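Local coordinates for ABC transporter, substrate binding protein (PDB 3C9H), which probably captures a still unidentified solute in the periplasm for uptake by an ABC transporter, and also binds magnesium, at residues I173-I178 with L230-L235; E52-A57 with R278-F283; T133-V138 with Q298-S303. One frame throughout, in Å; residues are numbered along the deposited sequence.

Contact 1: I173-I178 with L230-L235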
# COMPACT_ATOMS: atom_id res chain seq x y z
N ILE A 173 5.64 13.56 15.73
CA ILE A 173 5.24 12.22 15.28
C ILE A 173 4.26 12.38 14.15
O ILE A 173 3.61 13.42 14.00
CB ILE A 173 4.63 11.35 16.40
CG1 ILE A 173 3.34 11.97 16.93
CG2 ILE A 173 5.68 11.15 17.54
CD1 ILE A 173 2.55 11.06 17.80
N ALA A 174 4.15 11.33 13.34
CA ALA A 174 3.34 11.40 12.13
C ALA A 174 2.69 10.06 11.76
O ALA A 174 3.18 8.99 12.12
CB ALA A 174 4.19 11.90 10.97
N THR A 175 1.57 10.16 11.04
CA THR A 175 0.86 9.01 10.52
C THR A 175 0.07 9.41 9.26
O THR A 175 0.08 10.58 8.83
CB THR A 175 -0.08 8.40 11.59
OG1 THR A 175 -0.51 7.10 11.16
CG2 THR A 175 -1.30 9.30 11.86
N TYR A 176 -0.57 8.42 8.64
CA TYR A 176 -1.40 8.67 7.47
C TYR A 176 -2.63 9.49 7.86
O TYR A 176 -3.25 9.23 8.87
CB TYR A 176 -1.91 7.37 6.85
CG TYR A 176 -0.99 6.74 5.84
CD1 TYR A 176 -0.41 5.50 6.07
CD2 TYR A 176 -0.74 7.37 4.63
CE1 TYR A 176 0.41 4.89 5.10
CE2 TYR A 176 0.07 6.77 3.67
CZ TYR A 176 0.62 5.54 3.91
OH TYR A 176 1.40 4.97 2.94
N ASP A 177 -2.93 10.47 7.03
CA ASP A 177 -4.22 11.11 7.01
C ASP A 177 -5.18 10.15 6.32
O ASP A 177 -5.17 10.03 5.10
CB ASP A 177 -4.12 12.40 6.24
CG ASP A 177 -5.42 13.18 6.23
OD1 ASP A 177 -6.49 12.63 6.59
OD2 ASP A 177 -5.36 14.36 5.87
N ILE A 178 -5.99 9.49 7.11
CA ILE A 178 -6.88 8.47 6.59
C ILE A 178 -7.99 9.05 5.71
O ILE A 178 -8.60 8.31 4.94
CB ILE A 178 -7.44 7.54 7.67
CG1 ILE A 178 -8.56 8.21 8.51
CG2 ILE A 178 -6.32 7.02 8.56
CD1 ILE A 178 -9.33 7.23 9.36
N LEU A 230 9.13 9.65 15.25
CA LEU A 230 8.37 8.41 15.06
C LEU A 230 7.31 8.57 13.96
O LEU A 230 6.66 9.61 13.85
CB LEU A 230 7.63 8.02 16.35
CG LEU A 230 8.40 7.34 17.48
CD1 LEU A 230 7.57 7.41 18.77
CD2 LEU A 230 8.77 5.90 17.13
N GLY A 231 7.13 7.51 13.17
CA GLY A 231 5.96 7.38 12.30
C GLY A 231 5.20 6.09 12.58
O GLY A 231 5.79 5.05 12.93
N TYR A 232 3.88 6.15 12.40
CA TYR A 232 2.99 5.05 12.72
C TYR A 232 2.23 4.60 11.46
O TYR A 232 1.72 5.43 10.72
CB TYR A 232 1.99 5.48 13.81
CG TYR A 232 0.95 4.44 14.11
CD1 TYR A 232 1.26 3.35 14.91
CD2 TYR A 232 -0.34 4.53 13.60
CE1 TYR A 232 0.33 2.36 15.17
CE2 TYR A 232 -1.29 3.54 13.86
CZ TYR A 232 -0.95 2.46 14.64
OH TYR A 232 -1.87 1.47 14.92
N ASN A 233 2.13 3.28 11.26
CA ASN A 233 1.44 2.68 10.10
C ASN A 233 2.04 3.04 8.75
O ASN A 233 1.32 3.27 7.77
CB ASN A 233 -0.05 3.04 10.11
CG ASN A 233 -0.89 2.05 10.88
OD1 ASN A 233 -2.14 2.14 10.88
ND2 ASN A 233 -0.25 1.10 11.54
N ILE A 234 3.36 3.03 8.68
CA ILE A 234 4.08 3.39 7.48
C ILE A 234 4.30 2.11 6.68
O ILE A 234 4.44 1.04 7.26
CB ILE A 234 5.45 4.08 7.85
CG1 ILE A 234 5.17 5.26 8.79
CG2 ILE A 234 6.21 4.53 6.58
CD1 ILE A 234 4.13 6.26 8.25
N LEU A 235 4.32 2.23 5.35
CA LEU A 235 4.61 1.10 4.49
C LEU A 235 6.03 0.57 4.72
O LEU A 235 7.01 1.28 4.51
CB LEU A 235 4.34 1.44 3.02
CG LEU A 235 2.87 1.67 2.60
CD1 LEU A 235 2.81 2.01 1.10
CD2 LEU A 235 1.97 0.45 2.94

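Contact 2: E52-A57 with R278-F283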
# COMPACT_ATOMS: atom_id res chain seq x y z
N GLU A 52 10.74 -1.43 -16.53
CA GLU A 52 11.86 -1.84 -17.37
C GLU A 52 11.79 -3.33 -17.71
O GLU A 52 12.02 -3.71 -18.86
CB GLU A 52 13.19 -1.50 -16.70
CG GLU A 52 13.44 0.01 -16.69
CD GLU A 52 14.63 0.44 -15.82
OE1 GLU A 52 15.17 -0.40 -15.05
OE2 GLU A 52 14.98 1.65 -15.89
N GLY A 53 11.46 -4.17 -16.73
CA GLY A 53 11.34 -5.61 -16.96
C GLY A 53 10.26 -5.95 -17.96
O GLY A 53 10.46 -6.74 -18.89
N PHE A 54 9.11 -5.32 -17.78
CA PHE A 54 8.00 -5.46 -18.71
C PHE A 54 8.40 -5.07 -20.12
O PHE A 54 8.10 -5.79 -21.07
CB PHE A 54 6.81 -4.61 -18.23
CG PHE A 54 5.64 -4.63 -19.19
CD1 PHE A 54 4.80 -5.74 -19.25
CD2 PHE A 54 5.42 -3.55 -20.05
CE1 PHE A 54 3.73 -5.76 -20.17
CE2 PHE A 54 4.36 -3.58 -20.97
CZ PHE A 54 3.51 -4.66 -21.01
N GLN A 55 9.06 -3.92 -20.26
CA GLN A 55 9.45 -3.39 -21.56
C GLN A 55 10.51 -4.25 -22.26
O GLN A 55 10.41 -4.46 -23.46
CB GLN A 55 9.95 -1.95 -21.46
CG GLN A 55 8.83 -0.95 -21.19
CD GLN A 55 9.19 0.43 -21.59
OE1 GLN A 55 10.18 0.98 -21.13
NE2 GLN A 55 8.38 1.02 -22.46
N LYS A 56 11.49 -4.76 -21.52
CA LYS A 56 12.46 -5.73 -22.06
C LYS A 56 11.78 -6.99 -22.60
O LYS A 56 12.19 -7.52 -23.63
CB LYS A 56 13.47 -6.15 -21.00
CG LYS A 56 14.50 -5.10 -20.65
CD LYS A 56 15.27 -5.55 -19.45
CE LYS A 56 16.18 -4.48 -18.95
NZ LYS A 56 16.81 -4.96 -17.68
N ALA A 57 10.75 -7.46 -21.89
CA ALA A 57 9.94 -8.60 -22.36
C ALA A 57 9.07 -8.21 -23.56
O ALA A 57 8.72 -9.05 -24.37
CB ALA A 57 9.05 -9.14 -21.22
N ARG A 278 -3.82 -6.69 -19.43
CA ARG A 278 -3.67 -8.08 -19.02
C ARG A 278 -2.23 -8.57 -19.17
O ARG A 278 -1.77 -9.40 -18.36
CB ARG A 278 -4.58 -9.00 -19.82
CG ARG A 278 -5.95 -9.01 -19.33
CD ARG A 278 -6.79 -9.99 -20.04
NE ARG A 278 -8.12 -9.43 -20.07
CZ ARG A 278 -8.68 -8.82 -21.11
NH1 ARG A 278 -8.11 -8.78 -22.29
NH2 ARG A 278 -9.87 -8.34 -20.97
N ARG A 279 -1.54 -8.08 -20.19
CA ARG A 279 -0.14 -8.44 -20.38
C ARG A 279 0.72 -7.97 -19.21
O ARG A 279 1.61 -8.70 -18.74
CB ARG A 279 0.44 -7.85 -21.68
CG ARG A 279 1.54 -8.77 -22.23
CD ARG A 279 2.28 -8.21 -23.41
NE ARG A 279 1.41 -8.05 -24.56
CZ ARG A 279 1.80 -7.60 -25.75
NH1 ARG A 279 3.07 -7.23 -25.96
NH2 ARG A 279 0.91 -7.49 -26.73
N TYR A 280 0.49 -6.74 -18.80
CA TYR A 280 1.19 -6.14 -17.66
C TYR A 280 0.84 -6.89 -16.36
O TYR A 280 1.72 -7.26 -15.56
CB TYR A 280 0.77 -4.69 -17.56
CG TYR A 280 1.64 -3.81 -16.71
CD1 TYR A 280 2.87 -3.36 -17.17
CD2 TYR A 280 1.19 -3.35 -15.48
CE1 TYR A 280 3.67 -2.48 -16.40
CE2 TYR A 280 1.98 -2.47 -14.71
CZ TYR A 280 3.21 -2.04 -15.18
OH TYR A 280 3.98 -1.19 -14.41
N LEU A 281 -0.45 -7.14 -16.15
CA LEU A 281 -0.88 -7.98 -15.01
C LEU A 281 -0.20 -9.34 -15.00
O LEU A 281 0.36 -9.77 -13.98
CB LEU A 281 -2.40 -8.13 -15.03
CG LEU A 281 -3.02 -9.01 -13.96
CD1 LEU A 281 -2.54 -8.62 -12.52
CD2 LEU A 281 -4.54 -9.00 -14.10
N GLU A 282 -0.21 -10.03 -16.13
CA GLU A 282 0.51 -11.28 -16.25
C GLU A 282 1.99 -11.12 -15.86
O GLU A 282 2.54 -11.96 -15.14
CB GLU A 282 0.40 -11.81 -17.69
CG GLU A 282 0.79 -13.25 -17.86
CD GLU A 282 0.21 -13.82 -19.13
OE1 GLU A 282 0.56 -13.27 -20.20
OE2 GLU A 282 -0.63 -14.77 -19.05
N PHE A 283 2.63 -10.04 -16.31
CA PHE A 283 4.02 -9.81 -15.94
C PHE A 283 4.19 -9.63 -14.41
O PHE A 283 5.08 -10.23 -13.81
CB PHE A 283 4.63 -8.64 -16.71
CG PHE A 283 6.05 -8.35 -16.31
CD1 PHE A 283 7.10 -9.06 -16.87
CD2 PHE A 283 6.31 -7.43 -15.31
CE1 PHE A 283 8.41 -8.81 -16.45
CE2 PHE A 283 7.63 -7.18 -14.88
CZ PHE A 283 8.67 -7.87 -15.44

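Contact 3: T133-V138 with Q298-S303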
# COMPACT_ATOMS: atom_id res chain seq x y z
N THR A 133 1.24 -8.44 -3.76
CA THR A 133 2.33 -8.17 -2.84
C THR A 133 1.85 -8.52 -1.43
O THR A 133 0.67 -8.77 -1.21
CB THR A 133 2.71 -6.68 -2.84
OG1 THR A 133 1.65 -5.90 -2.24
CG2 THR A 133 3.01 -6.17 -4.27
N PHE A 134 2.77 -8.48 -0.47
CA PHE A 134 2.47 -8.78 0.94
C PHE A 134 3.32 -7.79 1.77
O PHE A 134 4.49 -8.03 2.01
CB PHE A 134 2.84 -10.26 1.17
CG PHE A 134 2.26 -10.88 2.42
CD1 PHE A 134 0.93 -11.28 2.47
CD2 PHE A 134 3.07 -11.10 3.53
CE1 PHE A 134 0.40 -11.88 3.63
CE2 PHE A 134 2.56 -11.69 4.69
CZ PHE A 134 1.23 -12.08 4.73
N GLU A 135 2.73 -6.65 2.14
CA GLU A 135 3.47 -5.49 2.72
C GLU A 135 2.94 -5.03 4.09
O GLU A 135 1.77 -4.74 4.21
CB GLU A 135 3.42 -4.30 1.74
CG GLU A 135 4.23 -4.54 0.46
CD GLU A 135 3.95 -3.49 -0.59
OE1 GLU A 135 4.44 -2.35 -0.41
OE2 GLU A 135 3.21 -3.77 -1.56
N PRO A 136 3.79 -5.00 5.13
CA PRO A 136 3.33 -4.65 6.47
C PRO A 136 3.30 -3.14 6.76
O PRO A 136 4.04 -2.38 6.13
CB PRO A 136 4.36 -5.32 7.37
CG PRO A 136 5.65 -5.20 6.60
CD PRO A 136 5.21 -5.40 5.13
N ALA A 137 2.42 -2.75 7.67
CA ALA A 137 2.36 -1.40 8.24
C ALA A 137 3.20 -1.40 9.51
O ALA A 137 2.87 -2.12 10.50
CB ALA A 137 0.96 -1.05 8.59
N VAL A 138 4.23 -0.57 9.51
CA VAL A 138 5.30 -0.64 10.51
C VAL A 138 5.51 0.70 11.22
O VAL A 138 5.03 1.74 10.77
CB VAL A 138 6.63 -1.07 9.86
CG1 VAL A 138 6.47 -2.38 9.12
CG2 VAL A 138 7.19 0.06 8.92
N GLN A 298 12.19 -4.70 -2.30
CA GLN A 298 11.82 -4.98 -0.91
C GLN A 298 10.30 -5.08 -0.73
O GLN A 298 9.76 -4.71 0.30
CB GLN A 298 12.36 -3.87 0.02
CG GLN A 298 13.87 -3.78 0.07
CD GLN A 298 14.43 -4.69 1.12
OE1 GLN A 298 14.03 -5.87 1.22
NE2 GLN A 298 15.34 -4.17 1.91
N ILE A 299 9.61 -5.58 -1.77
CA ILE A 299 8.18 -5.79 -1.73
C ILE A 299 7.96 -7.32 -1.75
O ILE A 299 8.27 -7.98 -2.77
CB ILE A 299 7.50 -5.14 -2.90
CG1 ILE A 299 7.69 -3.62 -2.83
CG2 ILE A 299 6.02 -5.56 -2.93
CD1 ILE A 299 7.09 -2.87 -4.01
N PRO A 300 7.55 -7.90 -0.62
CA PRO A 300 7.42 -9.35 -0.59
C PRO A 300 6.38 -9.93 -1.57
O PRO A 300 5.29 -9.36 -1.75
CB PRO A 300 7.09 -9.65 0.87
CG PRO A 300 7.66 -8.45 1.63
CD PRO A 300 7.34 -7.31 0.72
N ALA A 301 6.77 -11.02 -2.22
CA ALA A 301 6.03 -11.65 -3.31
C ALA A 301 4.91 -12.57 -2.79
O ALA A 301 5.01 -13.14 -1.69
CB ALA A 301 7.00 -12.45 -4.21
N VAL A 302 3.87 -12.70 -3.59
CA VAL A 302 2.75 -13.62 -3.37
C VAL A 302 2.84 -14.89 -4.27
O VAL A 302 2.22 -15.90 -3.96
CB VAL A 302 1.41 -12.87 -3.59
CG1 VAL A 302 0.22 -13.82 -3.64
CG2 VAL A 302 1.21 -11.84 -2.49
N SER A 303 3.62 -14.85 -5.36
CA SER A 303 3.63 -15.96 -6.32
C SER A 303 4.10 -17.25 -5.67
O SER A 303 5.13 -17.24 -5.00
CB SER A 303 4.54 -15.69 -7.51
OG SER A 303 4.80 -16.92 -8.20

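Contact 1: I173-I178 with L230-L235
Thr-175 OG1 lies in the plane of the Tyr-232 ring, at its edge and 3.5 Å from Tyr-232 CD2, while the side-chain amide of Asn-233 rests over the rim of one face. The ring of Tyr-176 is likewise met edge-on: its CD1 and CE1 both come within 3.3 Å of Asn-233 O. That carbonyl oxygen is buried without a hydrogen-bond partner, and the slightly positive ring edge probably eases its burial. At the far end of the same ring, Tyr-176 OH approaches Leu-235 CG to 3.6 Å, the two side chains crossing at about a right angle; the hydroxyl is bonded to Ser-216 and to a bound citrate. Thr-175 places OG1 opposite its own N (chi1 -166°), from where it donates a 2.8 Å bond to Tyr-232 O, approaching from above the carbonyl plane. Asp-191 and Arg-155 hold Tyr-232 OH. Upstream the backbones pair in parallel, with Ala-174 N bonded to Leu-230 O at 3.1 Å and Tyr-232 N to Ala-174 O at 2.9 Å. Segment 230-235 then turns a corner at Tyr-232 and Asn-233, where Asn-233 and Ile-234 form a G1 beta bulge against Val-138, and Leu-235 stands at the N-cap position of helix 236-245. The citrate, probably from the crystallisation liquor, may mark a ligand pocket; parallel strands, one leading straight into a helix, fit an alpha/beta lobe of a periplasmic binding protein.

Contact 2: E52-A57 with R278-F283
Arg-279 and Phe-54, in touch through CB of the arginine and CE1 of the phenylalanine at 4.2 Å, are also tied through a shared polar partner: the side chain of Asn-58 takes a hydrogen bond from Arg-279 NH1 through its OD1 and gives one to Phe-54 O through its ND2. No hydrogen bond passes directly between 52-57 and 278-283; the contact is carried largely by aromatic rings. The Phe-54 ring lies between Tyr-280 on one face and Phe-283 CB at its edge. Over the centre of that face stands Tyr-280 CD1, 3.7 Å from Phe-54 CG, in a T-shaped stack with centroids 5.0 Å apart and planes at 73°. Phe-283 CB, in the ring plane, is 3.9 Å from Phe-54 CD1. With CG anti to the backbone N (chi1 178°), the Phe-283 ring reaches across to the Gly-53 and Phe-54 backbone, and one face receives Phe-54 CB in a CH-pi contact. Phe-54 N lies over the same face, toward its rim, 3.5 Å from Phe-283 CZ. Gly-53 has no side chain to hold the ring off, and its carbonyl carbon is equally close to CZ. The axes of the two segments approach to 10.5 Å, their N-to-C directions 115° apart. Phe-54 and Tyr-280 both rest on Leu-36 of strand 35-40, and touch Val-63 and Tyr-65 of strand 62-67 respectively. Two helices crossing on these strands fit an alpha/beta lobe of the periplasmic binding protein fold.

Contact 3: T133-V138 with Q298-S303
The methyl groups of Thr-133 and Ile-299 are pressed together more closely than usual, with Thr-133 CG2 only 3.4 Å from Ile-299 CG2, whereas the Phe-134 side chain meets Pro-300 and Val-302 at ordinary distances. On the tight side, the carboxylate of Glu-135 also leans on the isoleucine methyl, OE2 standing 3.6 Å from Ile-299 CG2. The carboxylate is fixed from several directions. Thr-133, whose chi1 of 69° sets OG1 between its backbone N and carbonyl carbon, donates from OG1 at 2.7 Å to Glu-135 OE2, which accepts through its anti lone pair; the same oxygen forms a salt bridge with Arg-263, and OE1 is bonded to Ser-237. The negative charge is thus probably well stabilised within a buried setting. Strand 135-142, which begins at Glu-135, pairs with strands 258-268 and 230-235 and probably belongs to the strands near the interlobe hinge of the periplasmic binding protein fold; the loop after helix 287-296 packs against its start. A single backbone bond links the two: Phe-134 N to Pro-300 O, 3.0 Å long but bent to 131° at the hydrogen. The Pro-300 ring lies against Phe-134 O, with CG 3.2 Å away, and this buried oxygen has no hydrogen-bond partner. On the looser side, Phe-134 CB is 4.3 Å from Val-302 CG2, and the phenyl ring swings off to helix 312-319, against Met-315. Val-302 CG2 instead comes closest to the Thr-133 carbonyl, and its side chain also reaches Trp-119 and Trp-122.

The touching residues of contacts 1 and 3 are all buried, and the two contacts are directly joined: strands 230-235 and 135-142 are neighbours in a sheet, and Ile-234 O lies 2.8 Å from Val-138 N, a probable hydrogen bond. Contact 2 is set apart, its centre about 32 Å from that of contact 1, on the opposite side of the chain's centre; its aromatic middle is buried, but Arg-279 at the margin is partly exposed. The chemistry follows the place. Strand pairing dominates contact 1, helix packing through aromatic rings makes contact 2, and contact 3, nearest the chain's centre, sets a loop against a strand entrance with a buried carboxylate beside it.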